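Local coordinates for uncharacterized protein (Thermus thermophilus HB8, PDB 6SCE), which acts as a Type III CRISPR defence DNA nuclease that is switched on by cyclic oligoadenylate, probably sensed through its CARF domains, at residues 122-127 with 352-357; 99-104 with 389-394. All blocks are in the same frame, centred on the assembly; numbering follows the deposited sequence.

Contact 1 of 2, residues 122-127 with 352-357; sequences LFLWPR and WALREV
Leu122 and Leu124 project from one face of strand 120-125 and meet the start of helix 354-370, joining a strand of one Rossmann-like unit to a helix of the next, consistent with paired CARF domains. At Leu122 the first torsion (chi1 -52°) sets CG anti to the carbonyl carbon and sends the branched end toward the 352-357 backbone. Its CD1 lies 3.3 Å from Trp352 O, a close methyl-to-carbonyl-oxygen contact with an acceptor already engaged by Leu354 N, while CD2 faces Trp352 CB at longer range. That backbone bond, 2.8 Å from Leu354 N to Trp352 O, closes an inverse gamma turn centred on Ala353, which is also the N-cap of the helix. The Trp352 indole points off from the leucines and makes a cation-pi contact with Arg120. Phe123 turns to the other side of the strand, where its ring meets that of Phe108. Next along the strand, Leu124 opens a classic beta bulge: it and Trp125 both pair with Val107, just ahead of the cis peptide bond before Pro126. Leu388 of helix 384-393 touches both Leu124 and Leu354. These two leucine side chains cross at a slant, with Leu124 CD2 packed 3.6 Å from Leu354 CD1.

Contact 2 of 2, residues 99-104 with 389-394; sequences HWRRPG and GLYLAL
Arg101 reaches Tyr391 and Leu392 through a chain that leaves the backbone with CG anti to the carbonyl carbon, runs extended through chi2 and bends at chi3 (-63°). On the facing helix, Tyr391 has CG anti to its own backbone N (chi1 166°), an orientation that carries the phenol toward the guanidinium. The two terminal nitrogens of Arg101 divide the contact between them. NH1 comes within 3.2 Å of Leu392 CD2, a close approach of a polar group to a methyl, and the two side chains run antiparallel alongside each other. NH2 lies near the plane of the Tyr391 ring, at its hydroxyl-bearing edge, 4.0 Å from Tyr391 OH. The guanidinium and phenol planes are 44° apart, so the groups do not stack, and NH2 and OH are too far apart for a hydrogen bond. The result is a loose contact at the surface.

The backbone beneath Arg101 is tightly folded, the residue being the centre of an inverse gamma turn. Immediately after it, Arg102 folds back over His99: its NE donates to His99 O over 2.9 Å, and NH2 adds a weak second bond to the same carbonyl.

The contact thus links the turn following helix 90-100 to the C-terminal end of helix 384-393. Behind that end, Leu390 packs on Leu361 of helix 354-370 and on Leu295 and Leu297 of strand 293-297.

Overall arrangement
Contacts 1 and 2 lie with their centres about 10 Å apart on the same side of the chain's centre. Along the sequence the order is 99-104, 122-127, 352-357, 389-394, so contact 1 lies within the span of contact 2. The first two segments belong to the N-terminal sheet containing strand 120-125 and its flanking helix 90-100; the other two lie on helices 354-370 and 384-393, beside the sheet containing strand 293-297. Trp125 NE1 probably hydrogen-bonds Arg102 O (3.0 Å), and Val357 packs on Gly389 and Leu390. Together the contacts join two Rossmann-like units, consistent with paired CARF domains. Their nearest atoms lie about 7 Å (contact 1) and 11 Å (contact 2) from the bound nucleic acid.

Contact 1 of 2, residues 122-127 with 352-357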
loop_
_atom_site.group_PDB
_atom_site.type_symbol
_atom_site.label_atom_id
_atom_site.label_comp_id
_atom_site.label_asym_id
_atom_site.label_seq_id
_atom_site.Cartn_x
_atom_site.Cartn_y
_atom_site.Cartn_z
ATOM N N LEU A 122 15.875 15.614 7.550
ATOM C CA LEU A 122 17.144 14.891 7.653
ATOM C C LEU A 122 18.059 15.411 6.592
ATOM O O LEU A 122 17.787 15.249 5.399
ATOM C CB LEU A 122 16.943 13.403 7.468
ATOM C CG LEU A 122 15.889 12.708 8.311
ATOM C CD1 LEU A 122 16.111 11.214 8.155
ATOM C CD2 LEU A 122 15.941 13.102 9.767
ATOM N N PHE A 123 19.111 16.109 7.000
ATOM C CA PHE A 123 20.102 16.587 6.050
ATOM C C PHE A 123 21.113 15.487 5.887
ATOM O O PHE A 123 21.563 14.895 6.862
ATOM C CB PHE A 123 20.733 17.914 6.511
ATOM C CG PHE A 123 19.753 19.030 6.537
ATOM C CD1 PHE A 123 19.526 19.789 5.407
ATOM C CD2 PHE A 123 18.974 19.255 7.660
ATOM C CE1 PHE A 123 18.572 20.783 5.406
ATOM C CE2 PHE A 123 18.026 20.261 7.661
ATOM C CZ PHE A 123 17.817 21.003 6.522
ATOM N N LEU A 124 21.412 15.170 4.636
ATOM C CA LEU A 124 22.309 14.087 4.281
ATOM C C LEU A 124 23.659 14.608 3.793
ATOM O O LEU A 124 24.630 13.899 3.855
ATOM C CB LEU A 124 21.688 13.246 3.170
ATOM C CG LEU A 124 20.257 12.745 3.458
ATOM C CD1 LEU A 124 19.853 11.774 2.375
ATOM C CD2 LEU A 124 20.168 12.094 4.813
ATOM N N TRP A 125 23.695 15.847 3.322
ATOM C CA TRP A 125 24.887 16.420 2.692
ATOM C C TRP A 125 24.785 17.956 2.752
ATOM O O TRP A 125 23.702 18.487 2.541
ATOM C CB TRP A 125 24.945 15.976 1.243
ATOM C CG TRP A 125 26.167 16.437 0.547
ATOM C CD1 TRP A 125 26.303 17.543 -0.242
ATOM C CD2 TRP A 125 27.445 15.824 0.608
ATOM N NE1 TRP A 125 27.588 17.640 -0.696
ATOM C CE2 TRP A 125 28.320 16.607 -0.177
ATOM C CE3 TRP A 125 27.939 14.686 1.248
ATOM C CZ2 TRP A 125 29.658 16.285 -0.351
ATOM C CZ3 TRP A 125 29.284 14.371 1.082
ATOM C CH2 TRP A 125 30.120 15.167 0.282
ATOM N N PRO A 126 25.870 18.686 3.042
ATOM C CA PRO A 126 27.228 18.160 3.231
ATOM C C PRO A 126 27.460 17.542 4.605
ATOM O O PRO A 126 28.453 16.863 4.811
ATOM C CB PRO A 126 28.110 19.417 3.030
ATOM C CG PRO A 126 27.256 20.547 3.455
ATOM C CD PRO A 126 25.840 20.159 3.056
ATOM N N ARG A 127 26.551 17.762 5.539
ATOM C CA ARG A 127 26.708 17.226 6.879
ATOM C C ARG A 127 25.435 16.525 7.290
ATOM O O ARG A 127 24.348 16.993 6.987
ATOM C CB ARG A 127 26.986 18.344 7.875
ATOM C CG ARG A 127 28.409 18.873 7.807
ATOM C CD ARG A 127 28.613 20.000 8.818
ATOM N NE ARG A 127 27.750 21.148 8.523
ATOM C CZ ARG A 127 27.955 22.033 7.543
ATOM N NH1 ARG A 127 29.006 21.935 6.729
ATOM N NH2 ARG A 127 27.089 23.028 7.366
ATOM N N TRP A 352 12.433 7.683 10.960
ATOM C CA TRP A 352 13.476 8.629 10.596
ATOM C C TRP A 352 14.865 8.049 10.695
ATOM O O TRP A 352 15.819 8.739 10.372
ATOM C CB TRP A 352 13.426 9.859 11.539
ATOM C CG TRP A 352 13.636 9.411 12.992
ATOM C CD1 TRP A 352 14.835 9.201 13.632
ATOM C CD2 TRP A 352 12.615 9.083 13.940
ATOM N NE1 TRP A 352 14.610 8.738 14.913
ATOM C CE2 TRP A 352 13.262 8.679 15.135
ATOM C CE3 TRP A 352 11.219 9.111 13.903
ATOM C CZ2 TRP A 352 12.558 8.306 16.274
ATOM C CZ3 TRP A 352 10.519 8.730 15.039
ATOM C CH2 TRP A 352 11.191 8.331 16.204
ATOM N N ALA A 353 15.001 6.807 11.141
ATOM C CA ALA A 353 16.302 6.329 11.641
ATOM C C ALA A 353 17.237 5.780 10.559
ATOM O O ALA A 353 17.640 4.622 10.586
ATOM C CB ALA A 353 16.090 5.324 12.739
ATOM N N LEU A 354 17.567 6.662 9.621
ATOM C CA LEU A 354 18.446 6.368 8.507
ATOM C C LEU A 354 19.786 5.851 9.038
ATOM O O LEU A 354 20.306 4.852 8.574
ATOM C CB LEU A 354 18.652 7.638 7.716
ATOM C CG LEU A 354 19.595 7.592 6.539
ATOM C CD1 LEU A 354 19.263 8.704 5.556
ATOM C CD2 LEU A 354 21.060 7.670 6.963
ATOM N N ARG A 355 20.335 6.526 10.043
ATOM C CA ARG A 355 21.666 6.126 10.536
ATOM C C ARG A 355 21.668 4.801 11.267
ATOM O O ARG A 355 22.665 4.060 11.204
ATOM C CB ARG A 355 22.261 7.235 11.397
ATOM C CG ARG A 355 22.605 8.464 10.559
ATOM C CD ARG A 355 23.231 9.619 11.357
ATOM N NE ARG A 355 22.346 10.176 12.385
ATOM C CZ ARG A 355 22.316 9.784 13.667
ATOM N NH1 ARG A 355 21.475 10.362 14.520
ATOM N NH2 ARG A 355 23.116 8.819 14.115
ATOM N N GLU A 356 20.568 4.472 11.935
ATOM C CA GLU A 356 20.423 3.150 12.531
ATOM C C GLU A 356 20.423 2.046 11.493
ATOM O O GLU A 356 21.041 1.003 11.681
ATOM C CB GLU A 356 19.164 3.041 13.385
ATOM C CG GLU A 356 19.195 3.945 14.615
ATOM C CD GLU A 356 17.984 3.783 15.506
ATOM O OE1 GLU A 356 17.198 2.842 15.292
ATOM O OE2 GLU A 356 17.820 4.591 16.445
ATOM N N VAL A 357 19.708 2.239 10.386
ATOM C CA VAL A 357 19.718 1.219 9.345
ATOM C C VAL A 357 21.137 1.014 8.815
ATOM O O VAL A 357 21.603 -0.121 8.670
ATOM C CB VAL A 357 18.778 1.566 8.157
ATOM C CG1 VAL A 357 18.903 0.489 7.100
ATOM C CG2 VAL A 357 17.340 1.693 8.624
#

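Contact 2 of 2, residues 99-104 with 389-394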
loop_
_atom_site.group_PDB
_atom_site.type_symbol
_atom_site.label_atom_id
_atom_site.label_comp_id
_atom_site.label_asym_id
_atom_site.label_seq_id
_atom_site.Cartn_x
_atom_site.Cartn_y
_atom_site.Cartn_z
ATOM N N HIS A 99 24.413 11.558 -7.089
ATOM C CA HIS A 99 24.815 12.663 -7.931
ATOM C C HIS A 99 25.024 13.962 -7.152
ATOM O O HIS A 99 25.976 14.706 -7.428
ATOM C CB HIS A 99 23.758 12.863 -9.013
ATOM C CG HIS A 99 24.040 13.996 -9.959
ATOM N ND1 HIS A 99 24.844 13.868 -11.077
ATOM C CD2 HIS A 99 23.613 15.281 -9.954
ATOM C CE1 HIS A 99 24.894 15.020 -11.715
ATOM N NE2 HIS A 99 24.160 15.896 -11.056
ATOM N N TRP A 100 24.156 14.227 -6.169
ATOM C CA TRP A 100 24.076 15.541 -5.539
ATOM C C TRP A 100 24.920 15.696 -4.292
ATOM O O TRP A 100 24.933 16.771 -3.682
ATOM C CB TRP A 100 22.592 15.966 -5.314
ATOM C CG TRP A 100 21.955 16.397 -6.586
ATOM C CD1 TRP A 100 21.030 15.730 -7.305
ATOM C CD2 TRP A 100 22.258 17.570 -7.315
ATOM N NE1 TRP A 100 20.711 16.428 -8.425
ATOM C CE2 TRP A 100 21.474 17.563 -8.460
ATOM C CE3 TRP A 100 23.139 18.635 -7.104
ATOM C CZ2 TRP A 100 21.521 18.575 -9.407
ATOM C CZ3 TRP A 100 23.187 19.643 -8.058
ATOM C CH2 TRP A 100 22.396 19.607 -9.175
ATOM N N ARG A 101 25.655 14.668 -3.924
ATOM C CA ARG A 101 26.663 14.821 -2.879
ATOM C C ARG A 101 27.859 15.518 -3.516
ATOM O O ARG A 101 28.846 14.890 -3.899
ATOM C CB ARG A 101 27.032 13.478 -2.263
ATOM C CG ARG A 101 25.948 12.970 -1.315
ATOM C CD ARG A 101 26.296 11.639 -0.639
ATOM N NE ARG A 101 26.432 10.565 -1.613
ATOM C CZ ARG A 101 26.529 9.278 -1.301
ATOM N NH1 ARG A 101 26.503 8.892 -0.034
ATOM N NH2 ARG A 101 26.650 8.369 -2.259
ATOM N N ARG A 102 27.734 16.824 -3.663
ATOM C CA ARG A 102 28.759 17.626 -4.319
ATOM C C ARG A 102 28.775 19.031 -3.720
ATOM O O ARG A 102 27.818 19.434 -3.047
ATOM C CB ARG A 102 28.463 17.719 -5.808
ATOM C CG ARG A 102 27.108 18.332 -6.136
ATOM C CD ARG A 102 26.924 18.525 -7.627
ATOM N NE ARG A 102 27.090 17.250 -8.299
ATOM C CZ ARG A 102 27.303 17.081 -9.599
ATOM N NH1 ARG A 102 27.353 18.116 -10.437
ATOM N NH2 ARG A 102 27.460 15.838 -10.070
ATOM N N PRO A 103 29.859 19.792 -3.972
ATOM C CA PRO A 103 29.884 21.164 -3.491
ATOM C C PRO A 103 28.789 21.982 -4.133
ATOM O O PRO A 103 28.401 21.755 -5.297
ATOM C CB PRO A 103 31.286 21.672 -3.915
ATOM C CG PRO A 103 32.109 20.438 -4.046
ATOM C CD PRO A 103 31.156 19.391 -4.563
ATOM N N GLY A 104 28.280 22.931 -3.366
ATOM C CA GLY A 104 27.220 23.807 -3.831
ATOM C C GLY A 104 25.819 23.209 -3.623
ATOM O O GLY A 104 24.831 23.782 -4.104
ATOM N N GLY A 389 19.150 4.722 4.142
ATOM C CA GLY A 389 20.015 4.106 5.137
ATOM C C GLY A 389 20.556 2.780 4.708
ATOM O O GLY A 389 21.746 2.450 4.900
ATOM N N LEU A 390 19.677 2.002 4.091
ATOM C CA LEU A 390 20.090 0.720 3.581
ATOM C C LEU A 390 21.068 0.928 2.441
ATOM O O LEU A 390 22.078 0.259 2.380
ATOM C CB LEU A 390 18.881 -0.110 3.131
ATOM C CG LEU A 390 19.152 -1.361 2.275
ATOM C CD1 LEU A 390 20.171 -2.269 2.896
ATOM C CD2 LEU A 390 17.855 -2.133 2.136
ATOM N N TYR A 391 20.769 1.837 1.523
ATOM C CA TYR A 391 21.675 2.088 0.413
ATOM C C TYR A 391 23.068 2.509 0.925
ATOM O O TYR A 391 24.077 2.076 0.390
ATOM C CB TYR A 391 21.111 3.179 -0.498
ATOM C CG TYR A 391 22.133 3.709 -1.459
ATOM C CD1 TYR A 391 22.560 2.949 -2.532
ATOM C CD2 TYR A 391 22.647 4.988 -1.312
ATOM C CE1 TYR A 391 23.511 3.437 -3.428
ATOM C CE2 TYR A 391 23.592 5.486 -2.198
ATOM C CZ TYR A 391 24.018 4.709 -3.252
ATOM O OH TYR A 391 24.956 5.242 -4.135
ATOM N N LEU A 392 23.104 3.311 1.981
ATOM C CA LEU A 392 24.372 3.839 2.506
ATOM C C LEU A 392 25.191 2.776 3.242
ATOM O O LEU A 392 26.401 2.959 3.453
ATOM C CB LEU A 392 24.116 5.061 3.405
ATOM C CG LEU A 392 23.667 6.306 2.633
ATOM C CD1 LEU A 392 23.138 7.372 3.555
ATOM C CD2 LEU A 392 24.777 6.877 1.761
ATOM N N ALA A 393 24.544 1.687 3.621
ATOM C CA ALA A 393 25.224 0.520 4.182
ATOM C C ALA A 393 25.950 -0.296 3.129
ATOM O O ALA A 393 26.799 -1.113 3.460
ATOM C CB ALA A 393 24.234 -0.378 4.886
ATOM N N LEU A 394 25.571 -0.125 1.862
ATOM C CA LEU A 394 26.102 -0.963 0.806
ATOM C C LEU A 394 27.549 -0.588 0.491
ATOM O O LEU A 394 28.004 0.489 0.839
ATOM C CB LEU A 394 25.256 -0.879 -0.445
ATOM C CG LEU A 394 23.788 -1.266 -0.173
ATOM C CD1 LEU A 394 23.053 -1.235 -1.495
ATOM C CD2 LEU A 394 23.581 -2.614 0.524
#